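Local coordinates for mitogen-activated protein kinase, putative (Map kinase-like protein) (Leishmania major, PDB 3PG1), which probably transfers phosphate from ATP to serine and threonine residues of target proteins, as a parasite member of the MAP kinase family, at residues N65-S70 against D348-F353; L72-L77 against E341-V346; Q134-F139 against A225-R230; I143-H148 against P326-E331; D216-G221 against A232-S237. One frame throughout, in Å; residues are numbered along the deposited sequence. Where two conformers were deposited one is given.

Contact 1. Residues N65-S70 against D348-F353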
# COMPACT_ATOMS: atom_id res chain seq x y z
N ASN A 65 17.52 20.59 -3.84
CA ASN A 65 16.52 20.81 -2.81
C ASN A 65 15.20 20.27 -3.39
O ASN A 65 14.78 20.70 -4.47
CB ASN A 65 16.39 22.29 -2.45
CG ASN A 65 15.46 22.57 -1.28
OD1 ASN A 65 14.57 23.42 -1.36
ND2 ASN A 65 15.66 21.88 -0.16
N ILE A 66 14.60 19.29 -2.70
CA ILE A 66 13.35 18.64 -3.13
C ILE A 66 12.25 19.64 -3.50
O ILE A 66 11.86 19.70 -4.67
CB ILE A 66 12.90 17.52 -2.15
CG1 ILE A 66 13.90 16.34 -2.16
CG2 ILE A 66 11.49 17.03 -2.46
CD1 ILE A 66 14.28 15.82 -0.81
N LEU A 67 11.83 20.47 -2.54
CA LEU A 67 10.76 21.46 -2.72
C LEU A 67 11.08 22.60 -3.72
O LEU A 67 10.18 23.36 -4.08
CB LEU A 67 10.26 21.98 -1.36
CG LEU A 67 9.09 21.22 -0.72
CD1 LEU A 67 9.44 19.75 -0.43
CD2 LEU A 67 8.65 21.88 0.56
N SER A 68 12.35 22.67 -4.19
CA SER A 68 12.79 23.64 -5.18
C SER A 68 12.74 23.10 -6.62
O SER A 68 12.61 23.90 -7.55
CB SER A 68 14.17 24.18 -4.84
OG SER A 68 14.03 25.31 -3.99
N ASP A 69 12.84 21.77 -6.80
CA ASP A 69 12.78 21.16 -8.14
C ASP A 69 11.36 20.74 -8.49
O ASP A 69 10.76 19.96 -7.75
CB ASP A 69 13.76 19.98 -8.28
CG ASP A 69 13.62 19.25 -9.60
OD1 ASP A 69 14.13 19.76 -10.62
OD2 ASP A 69 12.94 18.20 -9.63
N SER A 70 10.86 21.20 -9.66
CA SER A 70 9.52 20.94 -10.20
C SER A 70 9.03 19.49 -10.10
O SER A 70 7.98 19.26 -9.50
CB SER A 70 9.43 21.43 -11.64
OG SER A 70 8.15 21.14 -12.20
N ASP A 348 3.80 27.59 -7.38
CA ASP A 348 2.38 27.23 -7.44
C ASP A 348 2.12 26.05 -6.50
O ASP A 348 1.11 26.04 -5.80
CB ASP A 348 1.96 26.87 -8.89
CG ASP A 348 1.60 28.05 -9.79
OD1 ASP A 348 1.30 29.14 -9.26
OD2 ASP A 348 1.54 27.85 -11.03
N MET A 349 3.07 25.09 -6.45
CA MET A 349 3.04 23.89 -5.60
C MET A 349 3.20 24.24 -4.12
O MET A 349 2.51 23.64 -3.29
CB MET A 349 4.13 22.90 -6.02
CG MET A 349 3.87 22.23 -7.34
SD MET A 349 5.22 21.11 -7.74
CE MET A 349 5.20 21.21 -9.51
N HIS A 350 4.12 25.19 -3.79
CA HIS A 350 4.39 25.68 -2.43
C HIS A 350 3.11 26.22 -1.79
O HIS A 350 2.89 26.00 -0.59
CB HIS A 350 5.46 26.79 -2.45
CG HIS A 350 6.88 26.32 -2.54
ND1 HIS A 350 7.93 27.18 -2.32
CD2 HIS A 350 7.37 25.08 -2.79
CE1 HIS A 350 9.03 26.45 -2.45
NE2 HIS A 350 8.74 25.18 -2.74
N LYS A 351 2.26 26.90 -2.60
CA LYS A 351 0.94 27.42 -2.21
C LYS A 351 0.02 26.25 -1.86
O LYS A 351 -0.72 26.34 -0.88
CB LYS A 351 0.32 28.26 -3.33
N ILE A 352 0.08 25.15 -2.65
CA ILE A 352 -0.73 23.93 -2.41
C ILE A 352 -0.28 23.28 -1.09
O ILE A 352 -1.15 22.84 -0.34
CB ILE A 352 -0.79 22.95 -3.61
CG1 ILE A 352 -1.25 23.66 -4.91
CG2 ILE A 352 -1.71 21.73 -3.31
CD1 ILE A 352 -0.98 22.87 -6.21
N PHE A 353 1.04 23.27 -0.78
CA PHE A 353 1.56 22.73 0.48
C PHE A 353 1.00 23.53 1.66
O PHE A 353 0.52 22.94 2.63
CB PHE A 353 3.10 22.72 0.53
CG PHE A 353 3.77 21.59 -0.22
CD1 PHE A 353 4.44 21.82 -1.41
CD2 PHE A 353 3.76 20.29 0.29
CE1 PHE A 353 5.08 20.78 -2.09
CE2 PHE A 353 4.39 19.25 -0.39
CZ PHE A 353 5.06 19.50 -1.57
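H350 extends from helix 346-360 to the segment 65-70 and gives its NE2-H to the backbone oxygen of L67, with NE2 2.7 Å from O. The bond is bent, 146° at the hydrogen, and the imidazole nitrogen arrives from above the carbonyl plane instead of along a lone pair. L67 O sits at the ring edge, tilted out of the imidazole plane by 21°. L67 also packs on the helix: its CB is 3.8 Å from H350 NE2, and its CG meets F353 CE1 obliquely at 4.3 Å. Farther along, M349 reaches S70, the first residue of helix 70-85, its chain bent at chi3 (-149°) so that the CE methyl lies 3.4 Å from S70 O, with SD 3.8 Å from that oxygen. S70 OG also touches this methyl, but its hydrogen bond goes to T344 O. In protein-kinase terms the segment is the lead-in to helix 70-85, the C helix of the N-lobe, and helix 346-360 belongs to the C-terminal extension by which MAP kinases wrap back over that lobe. D69 is the N-cap of the C helix, its OD2 accepting from L72 N. In the next shell, F101 stacks on the H350 ring and H107 meets it edge-to-face, which would hold the imidazole in place. N65 is tied down through ND2 to N56 OD1 and H107 O. M349 and F353 both continue onto C73 of the C helix, and F353 also reaches L77.

Contact 2. Residues L72-L77 against E341-V346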
# COMPACT_ATOMS: atom_id res chain seq x y z
N LEU A 72 10.43 16.60 -8.54
CA LEU A 72 10.54 16.05 -7.19
C LEU A 72 9.51 16.67 -6.24
O LEU A 72 8.89 15.94 -5.47
CB LEU A 72 11.97 16.17 -6.62
CG LEU A 72 13.09 15.53 -7.47
CD1 LEU A 72 14.46 15.87 -6.92
CD2 LEU A 72 12.89 14.02 -7.63
N CYS A 73 9.30 18.01 -6.34
CA CYS A 73 8.32 18.76 -5.56
C CYS A 73 6.92 18.19 -5.81
O CYS A 73 6.20 17.89 -4.85
CB CYS A 73 8.38 20.25 -5.87
SG CYS A 73 7.39 21.29 -4.78
N LYS A 74 6.57 17.98 -7.11
CA LYS A 74 5.30 17.41 -7.56
C LYS A 74 5.09 15.99 -7.03
O LYS A 74 3.98 15.65 -6.61
CB LYS A 74 5.20 17.43 -9.10
CG LYS A 74 3.81 17.13 -9.66
CD LYS A 74 3.51 17.90 -10.95
CE LYS A 74 3.97 17.21 -12.22
NZ LYS A 74 3.08 16.09 -12.61
N ARG A 75 6.14 15.16 -7.06
CA ARG A 75 6.11 13.78 -6.56
C ARG A 75 5.74 13.78 -5.06
O ARG A 75 4.85 13.03 -4.65
CB ARG A 75 7.47 13.09 -6.80
CG ARG A 75 7.63 11.75 -6.07
CD ARG A 75 9.04 11.20 -6.21
NE ARG A 75 9.03 9.78 -6.55
CZ ARG A 75 8.91 9.31 -7.79
NH1 ARG A 75 8.78 10.13 -8.82
NH2 ARG A 75 8.91 8.00 -8.00
N VAL A 76 6.42 14.62 -4.25
CA VAL A 76 6.17 14.72 -2.81
C VAL A 76 4.78 15.33 -2.51
O VAL A 76 4.09 14.86 -1.60
CB VAL A 76 7.34 15.40 -2.03
CG1 VAL A 76 7.16 15.23 -0.52
CG2 VAL A 76 8.68 14.82 -2.44
N LEU A 77 4.35 16.35 -3.30
CA LEU A 77 3.04 16.98 -3.15
C LEU A 77 1.93 15.95 -3.36
O LEU A 77 0.97 15.93 -2.59
CB LEU A 77 2.86 18.18 -4.11
CG LEU A 77 1.55 18.96 -3.97
CD1 LEU A 77 1.36 19.51 -2.56
CD2 LEU A 77 1.42 20.04 -5.02
N GLU A 341 -2.16 17.32 -12.66
CA GLU A 341 -0.79 17.03 -13.08
C GLU A 341 -0.19 18.06 -14.06
O GLU A 341 1.01 18.02 -14.32
CB GLU A 341 -0.65 15.59 -13.57
CG GLU A 341 -0.15 14.65 -12.48
CD GLU A 341 -1.03 13.45 -12.22
OE1 GLU A 341 -1.40 12.75 -13.19
OE2 GLU A 341 -1.34 13.20 -11.03
N SER A 342 -1.02 19.02 -14.52
CA SER A 342 -0.60 20.12 -15.39
C SER A 342 0.27 21.14 -14.62
O SER A 342 0.95 21.96 -15.25
CB SER A 342 -1.80 20.82 -16.01
OG SER A 342 -2.42 21.72 -15.10
N VAL A 343 0.25 21.08 -13.26
CA VAL A 343 1.06 21.96 -12.40
C VAL A 343 2.54 21.68 -12.63
O VAL A 343 2.93 20.51 -12.75
CB VAL A 343 0.66 21.98 -10.89
CG1 VAL A 343 -0.78 22.44 -10.70
CG2 VAL A 343 0.91 20.63 -10.21
N THR A 344 3.34 22.73 -12.76
CA THR A 344 4.77 22.61 -13.05
C THR A 344 5.59 23.60 -12.23
O THR A 344 6.72 23.29 -11.85
CB THR A 344 5.01 22.66 -14.58
OG1 THR A 344 6.37 22.33 -14.85
CG2 THR A 344 4.63 24.00 -15.22
N ASP A 345 5.02 24.78 -11.94
CA ASP A 345 5.67 25.84 -11.18
C ASP A 345 5.82 25.44 -9.71
O ASP A 345 4.84 25.05 -9.07
CB ASP A 345 4.86 27.14 -11.31
CG ASP A 345 5.70 28.39 -11.29
OD1 ASP A 345 6.17 28.77 -10.19
OD2 ASP A 345 5.88 29.00 -12.36
N VAL A 346 7.06 25.51 -9.19
CA VAL A 346 7.40 25.19 -7.79
C VAL A 346 6.71 26.10 -6.79
O VAL A 346 6.32 25.64 -5.72
CB VAL A 346 8.92 25.06 -7.50
CG1 VAL A 346 9.34 23.60 -7.46
CG2 VAL A 346 9.78 25.86 -8.48
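C73 and K74 face the segment 341-346, placing the kinase C helix (70-85) against the chain that leads into the C-terminal helix 346-360 of this MAP kinase. C73 makes the apolar part of the contact: its CB is 3.8 Å from V346 CG1, and SG touches the same methyl at 4.0 Å. K74 does most of the work. Its CG leaves anti to the backbone N, and the chain then bends at each later torsion, with chi3 at 87° and chi4 at 76°, curling against the loop instead of standing straight out. The aliphatic part packs obliquely on V343, with CD 3.8 Å from CG2, while the same CD lies 3.2 Å from V343 O. At the end of the chain, the K74 side chain crosses that of E341 at about a right angle, and NZ makes a weak hydrogen bond, 3.3 Å, to E341 O. This polar grip is therefore on backbone, and the carboxylate takes no direct part: E341 OE2 is 5.5 Å from K74 NZ and has a long, weak ion pair with R78 instead. F339, two residues before E341, touches both K74 and L77. D345 is the N-cap that starts helix 346-360. On the flank of the lysine ammonium, E341 CG comes within 3.5 Å of K74 NZ.

Contact 3. Residues Q134-F139 against A225-R230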
# COMPACT_ATOMS: atom_id res chain seq x y z
N GLN A 134 -9.94 -17.17 13.20
CA GLN A 134 -10.66 -15.97 13.68
C GLN A 134 -9.81 -14.71 13.41
O GLN A 134 -10.36 -13.69 13.01
CB GLN A 134 -11.03 -16.07 15.18
CG GLN A 134 -12.13 -17.11 15.48
CD GLN A 134 -11.69 -18.58 15.43
OE1 GLN A 134 -10.50 -18.94 15.40
NE2 GLN A 134 -12.68 -19.48 15.44
N HIS A 135 -8.48 -14.81 13.61
CA HIS A 135 -7.57 -13.68 13.38
C HIS A 135 -7.56 -13.37 11.89
O HIS A 135 -7.58 -12.20 11.51
CB HIS A 135 -6.12 -14.01 13.82
CG HIS A 135 -5.90 -14.05 15.29
ND1 HIS A 135 -5.16 -15.08 15.88
CD2 HIS A 135 -6.34 -13.22 16.26
CE1 HIS A 135 -5.16 -14.82 17.17
NE2 HIS A 135 -5.86 -13.71 17.45
N ILE A 136 -7.52 -14.42 11.04
CA ILE A 136 -7.49 -14.23 9.56
C ILE A 136 -8.74 -13.50 9.08
O ILE A 136 -8.64 -12.64 8.21
CB ILE A 136 -7.24 -15.55 8.77
CG1 ILE A 136 -5.89 -16.19 9.21
CG2 ILE A 136 -7.27 -15.32 7.21
CD1 ILE A 136 -5.62 -17.65 8.77
N GLN A 137 -9.91 -13.91 9.57
CA GLN A 137 -11.17 -13.31 9.14
C GLN A 137 -11.18 -11.82 9.52
O GLN A 137 -11.57 -10.95 8.72
CB GLN A 137 -12.35 -14.07 9.77
CG GLN A 137 -13.71 -13.54 9.28
CD GLN A 137 -14.84 -13.76 10.28
OE1 GLN A 137 -15.99 -13.98 9.90
NE2 GLN A 137 -14.55 -13.71 11.56
N TYR A 138 -10.75 -11.54 10.75
CA TYR A 138 -10.72 -10.16 11.26
C TYR A 138 -9.77 -9.28 10.45
O TYR A 138 -10.17 -8.20 10.00
CB TYR A 138 -10.35 -10.16 12.76
CG TYR A 138 -10.48 -8.79 13.37
CD1 TYR A 138 -11.72 -8.27 13.73
CD2 TYR A 138 -9.35 -7.99 13.58
CE1 TYR A 138 -11.84 -7.02 14.33
CE2 TYR A 138 -9.46 -6.74 14.19
CZ TYR A 138 -10.70 -6.26 14.55
OH TYR A 138 -10.84 -5.00 15.06
N PHE A 139 -8.51 -9.71 10.29
CA PHE A 139 -7.50 -8.98 9.51
C PHE A 139 -7.97 -8.74 8.09
O PHE A 139 -7.84 -7.63 7.58
CB PHE A 139 -6.14 -9.76 9.46
CG PHE A 139 -5.35 -9.87 10.75
CD1 PHE A 139 -5.46 -8.91 11.75
CD2 PHE A 139 -4.51 -10.96 10.98
CE1 PHE A 139 -4.75 -9.04 12.95
CE2 PHE A 139 -3.79 -11.08 12.18
CZ PHE A 139 -3.91 -10.11 13.15
N ALA A 225 -4.34 -16.24 1.54
CA ALA A 225 -3.74 -17.60 1.45
C ALA A 225 -2.45 -17.70 2.27
O ALA A 225 -2.19 -18.71 2.95
CB ALA A 225 -3.46 -17.96 -0.01
N GLU A 226 -1.66 -16.63 2.27
CA GLU A 226 -0.40 -16.60 2.99
C GLU A 226 -0.61 -16.65 4.50
O GLU A 226 0.22 -17.23 5.20
CB GLU A 226 0.42 -15.38 2.60
CG GLU A 226 1.85 -15.42 3.15
CD GLU A 226 2.75 -14.33 2.62
OE1 GLU A 226 2.47 -13.76 1.54
OE2 GLU A 226 3.73 -14.00 3.32
N MET A 227 -1.69 -16.05 5.01
CA MET A 227 -1.92 -16.09 6.46
C MET A 227 -2.29 -17.51 6.88
O MET A 227 -2.00 -17.89 8.01
CB MET A 227 -3.02 -15.09 6.87
CG MET A 227 -2.51 -13.67 7.00
SD MET A 227 -3.70 -12.54 7.77
CE MET A 227 -4.75 -12.30 6.44
N PHE A 228 -2.98 -18.26 6.01
CA PHE A 228 -3.33 -19.65 6.33
C PHE A 228 -2.07 -20.53 6.25
O PHE A 228 -1.80 -21.33 7.16
CB PHE A 228 -4.38 -20.21 5.36
CG PHE A 228 -5.80 -19.80 5.63
CD1 PHE A 228 -6.55 -20.43 6.63
CD2 PHE A 228 -6.41 -18.78 4.88
CE1 PHE A 228 -7.85 -20.02 6.92
CE2 PHE A 228 -7.72 -18.39 5.15
CZ PHE A 228 -8.45 -19.02 6.15
N ASN A 229 -1.34 -20.40 5.13
CA ASN A 229 -0.15 -21.20 4.82
C ASN A 229 1.11 -20.82 5.57
O ASN A 229 1.99 -21.68 5.71
CB ASN A 229 0.09 -21.23 3.30
CG ASN A 229 -1.00 -21.97 2.54
OD1 ASN A 229 -1.90 -22.54 3.14
ND2 ASN A 229 -0.99 -21.91 1.21
N ARG A 230 1.23 -19.56 6.01
CA ARG A 230 2.41 -19.02 6.71
C ARG A 230 3.61 -18.98 5.73
O ARG A 230 4.76 -18.95 6.15
CB ARG A 230 2.75 -19.80 8.02
CG ARG A 230 1.59 -19.83 9.02
CD ARG A 230 1.11 -18.44 9.41
NE ARG A 230 2.08 -17.72 10.25
CZ ARG A 230 2.16 -17.80 11.57
NH1 ARG A 230 3.05 -17.09 12.23
NH2 ARG A 230 1.35 -18.61 12.24
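I136 and M227 are the nearest residues, by CA, of segments 134-139 and 225-230, which lie on two long helices of the kinase C-lobe, 133-152 and 214-229, the E and F helices of the fold. The segments run nearly antiparallel at 163°, with axes 10.3 Å apart, and their side chains meet by apolar and sulfur-aromatic contacts. I136 has CG1 anti to the carbonyl carbon and its chain extended, which sends CD1 out over the ring of F228. That methyl is 3.7 Å from the ring centroid and 14° off the normal, a CH-pi contact. The other branch, CG2, sits 3.7 Å from F228 CE2, so both branches of the isoleucine rest on the same face. Between the backbones, I136 and M227 slide past each other in opposite directions, CG1 meeting M227 CB at 3.9 Å. M227 first runs extended, then turns at chi3 (-76°), bringing CE back to I136 CG2 while SD points to F139. The sulfur lies near the F139 ring plane and meets its edge, a Met-aromatic contact with SD 5.0 Å from the ring centroid. L120 and I124 of helix 120-125 also pack on M227. Beyond F228 come A293 and I297 of helix 291-300, and Y319 lies against I136. R230 NE and NH2 give hydrogen bonds to I124 O and I129 O. At the F139 edge, the closest atom to M227 SD is CD2, at 3.7 Å.

Contact 4. Residues I143-H148 against P326-E331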
# COMPACT_ATOMS: atom_id res chain seq x y z
N ILE A 143 -8.45 -5.31 6.08
CA ILE A 143 -7.65 -5.12 4.85
C ILE A 143 -8.58 -4.75 3.71
O ILE A 143 -8.28 -3.81 2.96
CB ILE A 143 -6.79 -6.39 4.47
CG1 ILE A 143 -5.63 -6.64 5.49
CG2 ILE A 143 -6.26 -6.33 3.01
CD1 ILE A 143 -5.12 -8.13 5.50
N LEU A 144 -9.70 -5.49 3.54
CA LEU A 144 -10.61 -5.20 2.42
C LEU A 144 -11.36 -3.88 2.60
O LEU A 144 -11.65 -3.23 1.61
CB LEU A 144 -11.58 -6.36 2.17
CG LEU A 144 -10.91 -7.59 1.53
CD1 LEU A 144 -11.83 -8.82 1.61
CD2 LEU A 144 -10.50 -7.29 0.04
N LEU A 145 -11.65 -3.50 3.84
CA LEU A 145 -12.29 -2.19 4.10
C LEU A 145 -11.31 -1.06 3.73
O LEU A 145 -11.72 -0.09 3.12
CB LEU A 145 -12.73 -2.04 5.57
CG LEU A 145 -14.04 -2.75 5.94
CD1 LEU A 145 -14.31 -2.61 7.45
CD2 LEU A 145 -15.26 -2.21 5.12
N GLY A 146 -10.02 -1.21 4.05
CA GLY A 146 -9.06 -0.18 3.67
C GLY A 146 -8.98 -0.09 2.15
O GLY A 146 -9.01 1.01 1.61
N LEU A 147 -8.95 -1.23 1.43
CA LEU A 147 -8.96 -1.20 -0.05
C LEU A 147 -10.26 -0.60 -0.58
O LEU A 147 -10.21 0.25 -1.47
CB LEU A 147 -8.80 -2.60 -0.60
CG LEU A 147 -7.43 -3.28 -0.43
CD1 LEU A 147 -7.49 -4.70 -1.03
CD2 LEU A 147 -6.32 -2.44 -1.06
N HIS A 148 -11.42 -0.96 0.02
CA HIS A 148 -12.72 -0.43 -0.40
C HIS A 148 -12.68 1.12 -0.32
O HIS A 148 -13.13 1.77 -1.23
CB HIS A 148 -13.86 -0.97 0.51
CG HIS A 148 -15.23 -0.54 0.02
ND1 HIS A 148 -15.78 -1.09 -1.14
CD2 HIS A 148 -16.13 0.30 0.58
CE1 HIS A 148 -16.96 -0.47 -1.30
NE2 HIS A 148 -17.23 0.32 -0.26
N PRO A 326 -23.30 -3.39 6.76
CA PRO A 326 -23.34 -2.53 5.56
C PRO A 326 -22.82 -1.12 5.79
O PRO A 326 -22.33 -0.53 4.85
CB PRO A 326 -24.84 -2.57 5.16
CG PRO A 326 -25.55 -2.91 6.42
CD PRO A 326 -24.64 -3.93 7.06
N LEU A 327 -22.91 -0.58 7.02
CA LEU A 327 -22.42 0.76 7.34
C LEU A 327 -20.92 0.88 7.08
O LEU A 327 -20.44 1.97 6.80
CB LEU A 327 -22.73 1.11 8.81
CG LEU A 327 -24.01 1.89 9.02
CD1 LEU A 327 -24.52 1.66 10.40
CD2 LEU A 327 -23.81 3.39 8.80
N ASP A 328 -20.16 -0.25 7.20
CA ASP A 328 -18.71 -0.24 6.92
C ASP A 328 -18.41 0.11 5.45
O ASP A 328 -17.34 0.63 5.15
CB ASP A 328 -18.07 -1.58 7.31
CG ASP A 328 -18.05 -1.79 8.82
OD1 ASP A 328 -17.79 -0.79 9.57
OD2 ASP A 328 -18.30 -2.93 9.26
N LEU A 329 -19.38 -0.11 4.57
CA LEU A 329 -19.21 0.23 3.15
C LEU A 329 -19.29 1.73 2.84
O LEU A 329 -18.83 2.16 1.78
CB LEU A 329 -20.21 -0.55 2.24
CG LEU A 329 -20.18 -2.10 2.35
CD1 LEU A 329 -21.36 -2.71 1.59
CD2 LEU A 329 -18.84 -2.68 1.80
N THR A 330 -19.90 2.52 3.74
CA THR A 330 -20.13 3.95 3.47
C THR A 330 -19.58 4.90 4.53
O THR A 330 -19.42 6.09 4.24
CB THR A 330 -21.64 4.21 3.32
OG1 THR A 330 -22.26 3.76 4.50
CG2 THR A 330 -22.26 3.53 2.07
N GLU A 331 -19.27 4.41 5.72
CA GLU A 331 -18.77 5.33 6.78
C GLU A 331 -17.33 5.71 6.59
O GLU A 331 -16.51 4.84 6.31
CB GLU A 331 -18.97 4.73 8.18
CG GLU A 331 -20.37 4.91 8.74
CD GLU A 331 -20.79 6.36 8.89
OE1 GLU A 331 -21.71 6.77 8.16
OE2 GLU A 331 -20.18 7.10 9.70
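L145 and H148, one turn apart on helix 133-152, the E helix of the kinase C-lobe, receive the segment 326-331 that carries the chain away toward the C-terminal extension. In the apolar packing both methyls of L145 rest on D328 CB, CD2 at 3.6 Å and CD1 at 3.9 Å. CD2 also makes a van der Waals contact with the carbonyl oxygen, D328 O, at 3.5 Å. The aspartate is thus used here through its methylene and backbone, while its OD2 is hydrogen-bonded to Y141 OH, also on the E helix. H148 makes the polar contact. With CG anti to the backbone N (chi1 -174°), the imidazole swings out to the segment and NE2 donates weakly to L329 O, 3.2 Å away and in the ring plane at its edge; the bond is long and bent, 131° at the hydrogen. The other ring nitrogen, ND1, is hydrogen-bonded to T311 OG1; two bonds, the NE2 one weak, would limit the ring's rotation. L315 packs on L145 and on L329, joining the two sides. The third interaction is CH-pi: L329 CD2 sits over one face of the H148 ring, offset toward the rim and 4.2 Å from its centroid.

Contact 5. Residues D216-G221 against A232-S237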
# COMPACT_ATOMS: atom_id res chain seq x y z
N ASP A 216 -5.66 -4.91 -6.81
CA ASP A 216 -5.57 -4.97 -5.35
C ASP A 216 -6.27 -6.17 -4.77
O ASP A 216 -5.85 -6.66 -3.71
CB ASP A 216 -6.09 -3.68 -4.67
CG ASP A 216 -5.25 -2.46 -4.98
OD1 ASP A 216 -5.77 -1.33 -4.85
OD2 ASP A 216 -4.05 -2.63 -5.34
N MET A 217 -7.35 -6.63 -5.43
CA MET A 217 -8.13 -7.79 -5.00
C MET A 217 -7.27 -9.06 -5.14
O MET A 217 -7.36 -9.95 -4.30
CB MET A 217 -9.47 -7.90 -5.77
CG MET A 217 -10.52 -6.91 -5.28
SD MET A 217 -10.73 -6.90 -3.47
CE MET A 217 -11.47 -8.51 -3.23
N TRP A 218 -6.43 -9.11 -6.19
CA TRP A 218 -5.50 -10.23 -6.40
C TRP A 218 -4.48 -10.25 -5.26
O TRP A 218 -4.24 -11.30 -4.69
CB TRP A 218 -4.73 -10.10 -7.74
CG TRP A 218 -3.75 -11.24 -7.91
CD1 TRP A 218 -2.46 -11.29 -7.47
CD2 TRP A 218 -4.01 -12.50 -8.54
NE1 TRP A 218 -1.89 -12.50 -7.82
CE2 TRP A 218 -2.81 -13.25 -8.49
CE3 TRP A 218 -5.13 -13.05 -9.18
CZ2 TRP A 218 -2.73 -14.56 -8.99
CZ3 TRP A 218 -5.03 -14.30 -9.76
CH2 TRP A 218 -3.86 -15.07 -9.61
N SER A 219 -3.87 -9.08 -4.94
CA SER A 219 -2.89 -9.00 -3.85
C SER A 219 -3.48 -9.44 -2.51
O SER A 219 -2.84 -10.15 -1.72
CB SER A 219 -2.29 -7.60 -3.73
OG SER A 219 -1.83 -7.12 -4.99
N ALA A 220 -4.71 -8.98 -2.25
CA ALA A 220 -5.41 -9.33 -1.02
C ALA A 220 -5.64 -10.87 -0.91
O ALA A 220 -5.51 -11.41 0.17
CB ALA A 220 -6.74 -8.56 -0.95
N GLY A 221 -6.00 -11.53 -2.01
CA GLY A 221 -6.18 -12.98 -2.06
C GLY A 221 -4.87 -13.70 -1.77
O GLY A 221 -4.87 -14.70 -1.06
N ALA A 232 4.31 -17.47 1.38
CA ALA A 232 3.69 -16.83 0.21
C ALA A 232 3.24 -17.89 -0.79
O ALA A 232 3.84 -18.97 -0.89
CB ALA A 232 4.61 -15.80 -0.44
N LEU A 233 2.13 -17.62 -1.42
CA LEU A 233 1.45 -18.52 -2.33
C LEU A 233 2.18 -18.74 -3.67
O LEU A 233 2.26 -19.87 -4.11
CB LEU A 233 0.03 -17.96 -2.59
CG LEU A 233 -0.89 -18.82 -3.42
CD1 LEU A 233 -0.99 -20.21 -2.84
CD2 LEU A 233 -2.28 -18.18 -3.51
N PHE A 234 2.63 -17.67 -4.33
CA PHE A 234 3.24 -17.72 -5.66
C PHE A 234 4.62 -17.11 -5.63
O PHE A 234 4.80 -15.90 -5.90
CB PHE A 234 2.34 -16.98 -6.66
CG PHE A 234 0.90 -17.44 -6.79
CD1 PHE A 234 -0.16 -16.56 -6.56
CD2 PHE A 234 0.59 -18.76 -7.13
CE1 PHE A 234 -1.50 -16.97 -6.74
CE2 PHE A 234 -0.74 -19.17 -7.27
CZ PHE A 234 -1.78 -18.26 -7.12
N ARG A 235 5.60 -17.95 -5.32
CA ARG A 235 6.99 -17.53 -5.08
C ARG A 235 7.88 -17.70 -6.29
O ARG A 235 8.86 -18.40 -6.22
CB ARG A 235 7.58 -18.24 -3.84
CG ARG A 235 6.75 -17.95 -2.58
CD ARG A 235 7.33 -18.54 -1.30
NE ARG A 235 7.71 -19.95 -1.39
CZ ARG A 235 6.87 -20.98 -1.44
NH1 ARG A 235 5.56 -20.78 -1.49
NH2 ARG A 235 7.34 -22.23 -1.47
N GLY A 236 7.52 -17.03 -7.38
CA GLY A 236 8.27 -17.13 -8.62
C GLY A 236 9.49 -16.23 -8.64
O GLY A 236 9.63 -15.35 -7.79
N SER A 237 10.33 -16.40 -9.63
CA SER A 237 11.55 -15.58 -9.77
C SER A 237 11.68 -14.96 -11.15
O SER A 237 12.66 -14.26 -11.41
CB SER A 237 12.77 -16.43 -9.47
OG SER A 237 12.92 -17.45 -10.44
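W218 brings the six-membered part of its indole beside the ring of F234, with which it barely overlaps. The planes are near parallel, 18° apart, but slid so far that the centroids stand 5.8 Å from each other. The nearest atoms are W218 CZ2 and F234 CE1, 3.5 Å apart, and the contact is packing more than a true stack. Tryptophan CG is anti to the backbone N (chi1 178°), which swings the indole off the helix flank toward the loop. F234 is backed by its own neighbour, L233, whose CG sits 3.7 Å above the centre of the ring. A little farther on, R235 NH1 gives a hydrogen bond to A232 O within the loop, at 2.6 Å and nearly along the C=O axis. G236 O receives R197 NE and W198 NE1. W218 stands on the kinase F helix (214-229), and F234 on the loop linking that helix to helix 239-250, the G helix. I246 of the G helix touches both aromatics, V249 packs on F234, and Q242 NE2 bonds F234 O. C222 of the F helix also packs on F234, so the ring is wedged between the F and G helices.

In the fold
The contacts fall into two groups, one per kinase lobe. Contacts 1 and 2 are neighbours, centres about 6 Å apart, joined by S70 OG to T344 O at 2.6 Å; both bind the C-terminal extension to the C helix region. Contacts 3, 4 and 5 share the C-lobe core: 3 and 4 use helix 133-152, 3 and 5 use helix 214-229, and L144 CD2 of contact 4 reaches M217 SD of contact 5 at 3.5 Å. The centres of contacts 1 and 3 lie about 42 Å apart, on opposite sides of the chain's centre. D216 in contact 5 bonds the backbone of H157 and R158, the start of the HRD motif of the catalytic loop.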